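Local coordinates for protein putative mandelate racemase/muconate lactonizing enzyme (Bordetella bronchiseptica, PDB 3DDM) that is of unknown function but belongs to the mandelate racemase/muconate lactonizing family of the enolase superfamily, pairing an N-terminal alpha/beta domain with a TIM-barrel-like domain, at residues A[13-18]-A[43-48]; A[39-44]-A[55-60]; A[87-92]-A[123-128]. The protein carries 1 engineered substitution. All coordinates share one frame; numbering follows the deposited sequence.

Contact 1: A[13-18]-A[43-48]; sequences ARVRAH and VEVEDS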
loop_
_atom_site.group_PDB
_atom_site.type_symbol
_atom_site.label_atom_id
_atom_site.label_comp_id
_atom_site.label_asym_id
_atom_site.label_seq_id
_atom_site.Cartn_x
_atom_site.Cartn_y
_atom_site.Cartn_z
ATOM N N ALA A 13 19.647 -12.913 13.735
ATOM C CA ALA A 13 20.896 -13.069 13.005
ATOM C C ALA A 13 20.665 -13.356 11.530
ATOM O O ALA A 13 21.407 -12.884 10.669
ATOM C CB ALA A 13 21.713 -14.182 13.621
ATOM N N ARG A 14 19.639 -14.148 11.244
ATOM C CA ARG A 14 19.303 -14.507 9.876
ATOM C C ARG A 14 17.792 -14.497 9.776
ATOM O O ARG A 14 17.110 -15.006 10.661
ATOM C CB ARG A 14 19.862 -15.894 9.546
ATOM C CG ARG A 14 19.449 -16.449 8.189
ATOM C CD ARG A 14 20.187 -17.758 7.879
ATOM N NE ARG A 14 19.303 -18.793 7.335
ATOM C CZ ARG A 14 18.358 -19.425 8.036
ATOM N NH1 ARG A 14 18.165 -19.139 9.320
ATOM N NH2 ARG A 14 17.594 -20.341 7.449
ATOM N N VAL A 15 17.268 -13.898 8.712
ATOM C CA VAL A 15 15.822 -13.812 8.512
ATOM C C VAL A 15 15.472 -14.188 7.077
ATOM O O VAL A 15 15.820 -13.470 6.140
ATOM C CB VAL A 15 15.311 -12.384 8.788
ATOM C CG1 VAL A 15 13.814 -12.320 8.579
ATOM C CG2 VAL A 15 15.675 -11.962 10.199
ATOM N N ARG A 16 14.782 -15.308 6.898
ATOM C CA ARG A 16 14.422 -15.742 5.551
ATOM C C ARG A 16 12.923 -15.869 5.343
ATOM O O ARG A 16 12.173 -16.172 6.275
ATOM C CB ARG A 16 15.096 -17.079 5.224
ATOM C CG ARG A 16 16.591 -17.077 5.481
ATOM C CD ARG A 16 17.292 -18.303 4.898
ATOM N NE ARG A 16 17.296 -18.295 3.434
ATOM C CZ ARG A 16 18.076 -19.068 2.678
ATOM N NH1 ARG A 16 18.929 -19.922 3.245
ATOM N NH2 ARG A 16 18.004 -18.983 1.352
ATOM N N ALA A 17 12.494 -15.632 4.108
ATOM C CA ALA A 17 11.088 -15.728 3.751
ATOM C C ALA A 17 10.934 -16.769 2.654
ATOM O O ALA A 17 11.719 -16.798 1.712
ATOM C CB ALA A 17 10.583 -14.385 3.266
ATOM N N HIS A 18 9.934 -17.634 2.785
ATOM C CA HIS A 18 9.697 -18.662 1.783
ATOM C C HIS A 18 8.297 -18.512 1.242
ATOM O O HIS A 18 7.338 -18.383 2.007
ATOM C CB HIS A 18 9.858 -20.054 2.388
ATOM C CG HIS A 18 11.103 -20.210 3.198
ATOM N ND1 HIS A 18 11.124 -20.034 4.565
ATOM C CD2 HIS A 18 12.381 -20.452 2.828
ATOM C CE1 HIS A 18 12.361 -20.161 5.004
ATOM N NE2 HIS A 18 13.145 -20.413 3.971
ATOM N N VAL A 43 7.855 -17.124 7.383
ATOM C CA VAL A 43 9.120 -16.493 7.736
ATOM C C VAL A 43 9.752 -17.190 8.921
ATOM O O VAL A 43 9.050 -17.652 9.830
ATOM C CB VAL A 43 8.938 -14.993 8.058
ATOM C CG1 VAL A 43 8.678 -14.223 6.772
ATOM C CG2 VAL A 43 7.777 -14.804 9.019
ATOM N N GLU A 44 11.078 -17.295 8.886
ATOM C CA GLU A 44 11.813 -17.927 9.970
ATOM C C GLU A 44 12.922 -17.010 10.423
ATOM O O GLU A 44 13.765 -16.614 9.631
ATOM C CB GLU A 44 12.408 -19.268 9.530
ATOM C CG GLU A 44 13.396 -19.183 8.380
ATOM C CD GLU A 44 14.135 -20.497 8.147
ATOM O OE1 GLU A 44 14.698 -21.053 9.111
ATOM O OE2 GLU A 44 14.165 -20.971 6.994
ATOM N N VAL A 45 12.901 -16.647 11.697
ATOM C CA VAL A 45 13.936 -15.791 12.249
ATOM C C VAL A 45 14.887 -16.624 13.094
ATOM O O VAL A 45 14.465 -17.256 14.062
ATOM C CB VAL A 45 13.354 -14.701 13.150
ATOM C CG1 VAL A 45 14.499 -13.904 13.779
ATOM C CG2 VAL A 45 12.431 -13.793 12.342
ATOM N N GLU A 46 16.164 -16.639 12.724
ATOM C CA GLU A 46 17.147 -17.390 13.486
ATOM C C GLU A 46 17.852 -16.498 14.499
ATOM O O GLU A 46 18.327 -15.407 14.181
ATOM C CB GLU A 46 18.197 -18.031 12.584
ATOM C CG GLU A 46 19.032 -19.054 13.338
ATOM C CD GLU A 46 20.174 -19.604 12.518
ATOM O OE1 GLU A 46 19.930 -19.993 11.354
ATOM O OE2 GLU A 46 21.312 -19.657 13.040
ATOM N N ASP A 47 17.913 -17.002 15.722
ATOM C CA ASP A 47 18.527 -16.337 16.860
ATOM C C ASP A 47 20.048 -16.317 16.738
ATOM O O ASP A 47 20.629 -17.002 15.892
ATOM C CB ASP A 47 18.135 -17.109 18.117
ATOM C CG ASP A 47 18.270 -16.303 19.368
ATOM O OD1 ASP A 47 17.904 -16.837 20.440
ATOM O OD2 ASP A 47 18.734 -15.145 19.285
ATOM N N SER A 48 20.686 -15.533 17.597
ATOM C CA SER A 48 22.143 -15.444 17.621
ATOM C C SER A 48 22.691 -16.728 18.259
ATOM O O SER A 48 23.874 -17.039 18.129
ATOM C CB SER A 48 22.587 -14.235 18.441
ATOM O OG SER A 48 22.092 -14.331 19.766
#
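V15 faces V45, and A17 faces V43, on the close-packed side of two antiparallel strands, 14-18 and 43-46. Both are non-hydrogen-bonded pairs. V15 CG2 lies 4.2 Å from V45 CG1, and A17 CB lies 4.0 Å from V43 CG1. Small beta-branched and alanine side chains suit this face because helices lie directly on it: V15 and V45 both touch L120 of helix 110-131, while V15 and A17 also meet helix 65-81 through V73 and A70. The hydrogen-bonded pairs alternate with these, R16 with E44 between them and R14 with E46 beyond V15 and V45, where E46 N gives a nearly straight bond to R14 O (2.8 Å, 170° at the hydrogen). The two strands are an edge and the middle strand of the three-stranded antiparallel sheet of the enolase-type N-terminal domain. At the end of the pairing a classic beta bulge sets both A13 and R14 against E46, whose carbonyl O takes A13 N at 2.9 Å and, weakly, R14 N. The other face is polar and opens to solvent at R16, though E44 is buried and touches L374 of helix 374-380. Here R14, its CG anti to the backbone N (chi1 174°), runs out to a guanidinium shared by two glutamates. NH1 forms a salt bridge of 2.8 Å with E46 OE1, the two planar groups turned 53° apart; NH2 reaches E44 OE1 at the guanidinium edge in a weak bridge of 3.4 Å. R16 CG lies over one face of that guanidinium, offset toward its rim.

Contact 2: A[39-44]-A[55-60]; sequences PAVLVE and GEVWCN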
loop_
_atom_site.group_PDB
_atom_site.type_symbol
_atom_site.label_atom_id
_atom_site.label_comp_id
_atom_site.label_asym_id
_atom_site.label_seq_id
_atom_site.Cartn_x
_atom_site.Cartn_y
_atom_site.Cartn_z
ATOM N N PRO A 39 -1.792 -18.912 -2.061
ATOM C CA PRO A 39 -0.431 -18.459 -1.767
ATOM C C PRO A 39 -0.112 -18.468 -0.282
ATOM O O PRO A 39 -0.998 -18.592 0.549
ATOM C CB PRO A 39 -0.425 -17.052 -2.335
ATOM C CG PRO A 39 -1.779 -16.567 -1.929
ATOM C CD PRO A 39 -2.699 -17.758 -2.213
ATOM N N ALA A 40 1.164 -18.328 0.047
ATOM C CA ALA A 40 1.593 -18.296 1.438
ATOM C C ALA A 40 3.034 -17.795 1.562
ATOM O O ALA A 40 3.862 -18.019 0.677
ATOM C CB ALA A 40 1.472 -19.674 2.050
ATOM N N VAL A 41 3.323 -17.089 2.648
ATOM C CA VAL A 41 4.675 -16.598 2.893
ATOM C C VAL A 41 5.006 -16.914 4.340
ATOM O O VAL A 41 4.432 -16.333 5.261
ATOM C CB VAL A 41 4.806 -15.075 2.670
ATOM C CG1 VAL A 41 6.218 -14.629 2.998
ATOM C CG2 VAL A 41 4.495 -14.728 1.237
ATOM N N LEU A 42 5.911 -17.864 4.535
ATOM C CA LEU A 42 6.325 -18.255 5.876
ATOM C C LEU A 42 7.672 -17.603 6.162
ATOM O O LEU A 42 8.530 -17.507 5.281
ATOM C CB LEU A 42 6.433 -19.781 5.977
ATOM C CG LEU A 42 5.181 -20.596 5.597
ATOM C CD1 LEU A 42 5.453 -22.089 5.802
ATOM C CD2 LEU A 42 3.984 -20.154 6.433
ATOM N N VAL A 43 7.855 -17.124 7.383
ATOM C CA VAL A 43 9.120 -16.493 7.736
ATOM C C VAL A 43 9.752 -17.190 8.921
ATOM O O VAL A 43 9.050 -17.652 9.830
ATOM C CB VAL A 43 8.938 -14.993 8.058
ATOM C CG1 VAL A 43 8.678 -14.223 6.772
ATOM C CG2 VAL A 43 7.777 -14.804 9.019
ATOM N N GLU A 44 11.078 -17.295 8.886
ATOM C CA GLU A 44 11.813 -17.927 9.970
ATOM C C GLU A 44 12.922 -17.010 10.423
ATOM O O GLU A 44 13.765 -16.614 9.631
ATOM C CB GLU A 44 12.408 -19.268 9.530
ATOM C CG GLU A 44 13.396 -19.183 8.380
ATOM C CD GLU A 44 14.135 -20.497 8.147
ATOM O OE1 GLU A 44 14.698 -21.053 9.111
ATOM O OE2 GLU A 44 14.165 -20.971 6.994
ATOM N N GLY A 55 6.870 -17.741 11.547
ATOM C CA GLY A 55 5.720 -16.866 11.425
ATOM C C GLY A 55 5.132 -16.898 10.023
ATOM O O GLY A 55 5.666 -17.560 9.125
ATOM N N GLU A 56 4.029 -16.180 9.834
ATOM C CA GLU A 56 3.369 -16.112 8.533
ATOM C C GLU A 56 3.018 -14.664 8.206
ATOM O O GLU A 56 2.644 -13.894 9.084
ATOM C CB GLU A 56 2.087 -16.961 8.525
ATOM C CG GLU A 56 1.528 -17.166 7.122
ATOM C CD GLU A 56 0.416 -18.215 7.038
ATOM O OE1 GLU A 56 0.522 -19.272 7.698
ATOM O OE2 GLU A 56 -0.560 -17.985 6.286
ATOM N N VAL A 57 3.158 -14.284 6.946
ATOM C CA VAL A 57 2.813 -12.931 6.542
ATOM C C VAL A 57 1.574 -13.010 5.667
ATOM O O VAL A 57 1.592 -13.653 4.619
ATOM C CB VAL A 57 3.941 -12.256 5.738
ATOM C CG1 VAL A 57 3.493 -10.870 5.293
ATOM C CG2 VAL A 57 5.199 -12.160 6.582
ATOM N N TRP A 58 0.496 -12.369 6.111
ATOM C CA TRP A 58 -0.756 -12.354 5.364
ATOM C C TRP A 58 -0.472 -12.009 3.906
ATOM O O TRP A 58 0.329 -11.104 3.611
ATOM C CB TRP A 58 -1.698 -11.306 5.948
ATOM C CG TRP A 58 -3.042 -11.283 5.284
ATOM C CD1 TRP A 58 -4.123 -12.066 5.590
ATOM C CD2 TRP A 58 -3.437 -10.471 4.171
ATOM N NE1 TRP A 58 -5.164 -11.792 4.736
ATOM C CE2 TRP A 58 -4.773 -10.816 3.856
ATOM C CE3 TRP A 58 -2.792 -9.488 3.406
ATOM C CZ2 TRP A 58 -5.478 -10.209 2.808
ATOM C CZ3 TRP A 58 -3.490 -8.888 2.366
ATOM C CH2 TRP A 58 -4.821 -9.251 2.077
ATOM N N CYS A 59 -1.122 -12.714 2.985
ATOM C CA CYS A 59 -0.892 -12.420 1.579
ATOM C C CYS A 59 -1.973 -12.945 0.651
ATOM O O CYS A 59 -1.693 -13.281 -0.498
ATOM C CB CYS A 59 0.468 -12.981 1.141
ATOM S SG CYS A 59 0.510 -14.784 0.953
ATOM N N ASN A 60 -3.209 -13.015 1.121
ATOM C CA ASN A 60 -4.257 -13.532 0.248
ATOM C C ASN A 60 -4.483 -12.662 -0.977
ATOM O O ASN A 60 -4.618 -13.176 -2.078
ATOM C CB ASN A 60 -5.566 -13.722 1.017
ATOM C CG ASN A 60 -5.530 -14.942 1.919
ATOM O OD1 ASN A 60 -5.204 -16.045 1.474
ATOM N ND2 ASN A 60 -5.862 -14.751 3.191
#
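V43 and V57 meet at the apolar centre of this hairpin contact, where CG1 of V43 and CG2 of V57 lie 4.0 Å apart and the two side chains cross at about a right angle. Farther along, V41 continues the patch: its CG2 is 4.0 Å from C59 SG. That sulfur is brought in by a chi1 of 74°, which sets it between the backbone N and carbonyl carbon of C59, and it rests near A40 CA and the ring of P39, whose CG is 4.1 Å from SG. Compact valines, a thiol and a proline ring suit a layer in which A66 of helix 65-81 touches both V41 and C59. Backbone bonds run alongside this core. V43 and G55 exchange two hydrogen bonds as a hydrogen-bonded pair, and V57 N reaches V41 O at 2.9 Å. G55, without a side chain, lets V43 CG2 lie directly against its backbone, 3.5 Å from G55 C. On the opposite face of the sheet, L42 CD2 lies 3.9 Å from E56 CG, covering the aliphatic part of that side chain. The carboxylate, still beside L42 CD2, is taken up by the barrel domain: OE1 accepts from G315 N, and OE2 from A312 N as well as bonding with Y309 OH. Apolar contacts thus join the two segments against helix 65-81, while one buried acid ties the hairpin to the end of strand 304-309, the loop after it and the start of helix 313-325.

Contact 3: A[87-92]-A[123-128]; sequences ADPAQA and ALCDLA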
loop_
_atom_site.group_PDB
_atom_site.type_symbol
_atom_site.label_atom_id
_atom_site.label_comp_id
_atom_site.label_asym_id
_atom_site.label_seq_id
_atom_site.Cartn_x
_atom_site.Cartn_y
_atom_site.Cartn_z
ATOM N N ALA A 87 15.106 -5.923 23.717
ATOM C CA ALA A 87 14.700 -6.414 25.019
ATOM C C ALA A 87 13.705 -7.563 24.856
ATOM O O ALA A 87 13.767 -8.551 25.580
ATOM C CB ALA A 87 14.080 -5.281 25.833
ATOM N N ASP A 88 12.796 -7.425 23.896
ATOM C CA ASP A 88 11.780 -8.441 23.622
ATOM C C ASP A 88 11.157 -8.199 22.247
ATOM O O ASP A 88 11.509 -7.231 21.562
ATOM C CB ASP A 88 10.693 -8.400 24.696
ATOM C CG ASP A 88 10.233 -6.996 25.001
ATOM O OD1 ASP A 88 10.097 -6.184 24.062
ATOM O OD2 ASP A 88 9.997 -6.705 26.188
ATOM N N PRO A 89 10.225 -9.076 21.821
ATOM C CA PRO A 89 9.589 -8.896 20.506
ATOM C C PRO A 89 8.842 -7.564 20.373
ATOM O O PRO A 89 8.868 -6.935 19.316
ATOM C CB PRO A 89 8.655 -10.106 20.406
ATOM C CG PRO A 89 9.397 -11.160 21.176
ATOM C CD PRO A 89 9.862 -10.385 22.398
ATOM N N ALA A 90 8.179 -7.140 21.447
ATOM C CA ALA A 90 7.441 -5.885 21.424
ATOM C C ALA A 90 8.353 -4.734 21.004
ATOM O O ALA A 90 7.967 -3.877 20.204
ATOM C CB ALA A 90 6.847 -5.604 22.787
ATOM N N GLN A 91 9.565 -4.714 21.542
ATOM C CA GLN A 91 10.515 -3.668 21.205
ATOM C C GLN A 91 10.947 -3.743 19.736
ATOM O O GLN A 91 11.092 -2.716 19.076
ATOM C CB GLN A 91 11.730 -3.759 22.122
ATOM C CG GLN A 91 12.797 -2.733 21.827
ATOM C CD GLN A 91 13.954 -2.792 22.806
ATOM O OE1 GLN A 91 13.810 -2.420 23.969
ATOM N NE2 GLN A 91 15.106 -3.269 22.342
ATOM N N ALA A 92 11.155 -4.951 19.219
ATOM C CA ALA A 92 11.551 -5.116 17.819
ATOM C C ALA A 92 10.385 -4.677 16.936
ATOM O O ALA A 92 10.577 -4.167 15.838
ATOM C CB ALA A 92 11.908 -6.579 17.529
ATOM N N ALA A 123 6.989 -14.680 14.532
ATOM C CA ALA A 123 8.160 -15.540 14.597
ATOM C C ALA A 123 9.052 -15.234 15.805
ATOM O O ALA A 123 9.622 -16.145 16.407
ATOM C CB ALA A 123 8.967 -15.417 13.303
ATOM N N LEU A 124 9.187 -13.953 16.149
ATOM C CA LEU A 124 10.007 -13.568 17.295
ATOM C C LEU A 124 9.345 -14.035 18.594
ATOM O O LEU A 124 10.034 -14.424 19.547
ATOM C CB LEU A 124 10.219 -12.054 17.320
ATOM C CG LEU A 124 11.194 -11.530 16.268
ATOM C CD1 LEU A 124 11.208 -10.016 16.287
ATOM C CD2 LEU A 124 12.581 -12.087 16.535
ATOM N N CYS A 125 8.015 -13.993 18.633
ATOM C CA CYS A 125 7.287 -14.451 19.812
ATOM C C CYS A 125 7.358 -15.974 19.881
ATOM O O CYS A 125 7.478 -16.548 20.961
ATOM C CB CYS A 125 5.824 -14.013 19.756
ATOM S SG CYS A 125 5.580 -12.270 20.045
ATOM N N ASP A 126 7.271 -16.617 18.720
ATOM C CA ASP A 126 7.352 -18.068 18.631
ATOM C C ASP A 126 8.743 -18.469 19.142
ATOM O O ASP A 126 8.888 -19.408 19.926
ATOM C CB ASP A 126 7.144 -18.504 17.172
ATOM C CG ASP A 126 7.277 -20.000 16.976
ATOM O OD1 ASP A 126 6.555 -20.767 17.650
ATOM O OD2 ASP A 126 8.109 -20.406 16.138
ATOM N N LEU A 127 9.760 -17.733 18.708
ATOM C CA LEU A 127 11.131 -17.987 19.136
ATOM C C LEU A 127 11.268 -17.826 20.647
ATOM O O LEU A 127 11.866 -18.667 21.321
ATOM C CB LEU A 127 12.088 -17.022 18.431
ATOM C CG LEU A 127 13.519 -16.881 18.949
ATOM C CD1 LEU A 127 14.168 -18.235 19.074
ATOM C CD2 LEU A 127 14.317 -15.990 17.997
ATOM N N ALA A 128 10.708 -16.743 21.175
ATOM C CA ALA A 128 10.772 -16.459 22.606
ATOM C C ALA A 128 10.041 -17.509 23.432
ATOM O O ALA A 128 10.508 -17.900 24.502
ATOM C CB ALA A 128 10.187 -15.069 22.893
#
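L124 and C125 both hold their first side-chain torsion near -70° (chi1 -74° and -73°), with CG and SG anti to the carbonyl carbon, and this directs the leucine branch from helix 110-131 to A92 and the thiol to P89. The contact is a helix-helix packing within the N-terminal domain, made by the first turn of helix 89-98 and the later half of helix 110-131, with no hydrogen bond between them. P89 carries most of it. Its CB and CG meet three residues: CB is 4.0 Å from L124 CB and 3.8 Å from C125 SG, while CG is 3.7 Å from L124 O and 4.3 Å from A128 CB. L124 and A128 are one turn apart, so the ring spans one turn of the helix. Proline suits the first turn because its lack of an N-H costs no helix bond there, and its ring gives a rigid apolar surface. A92, one turn on from P89, sets its CB against L124 CD1 at 3.7 Å, a small residue suited to a buried position against the leucine branch. Around the patch, W139 touches C125 and A128, and S289 and F288 of helix 287-300 reach P89 and C125, so the barrel domain borders the same surface. D88 sits at the N-cap just before P89 and fixes the start of the helix: its OD1 takes Q91 N at 3.0 Å, with the donor nearly along the carboxylate C-O axis.

In the fold
The three contacts all belong to the N-terminal domain. Contacts 1 and 2 share strand 37-46, with V43 and E44 common to both, and their centres lie about 13 Å apart: contact 1 joins it to strand 14-23 and contact 2, which begins on the strand where contact 1 ends, to strand 52-56, so this middle strand binds the whole three-stranded sheet. Contact 3 follows later in the chain, about 12 Å from contact 1 and about 17 Å from contact 2, measured between centres. A123 and L124 of helix 110-131 touch V45 of contact 1, and A123 also meets G55 of contact 2. The helix therefore packs on the sheet and carries helix 89-98 beyond it.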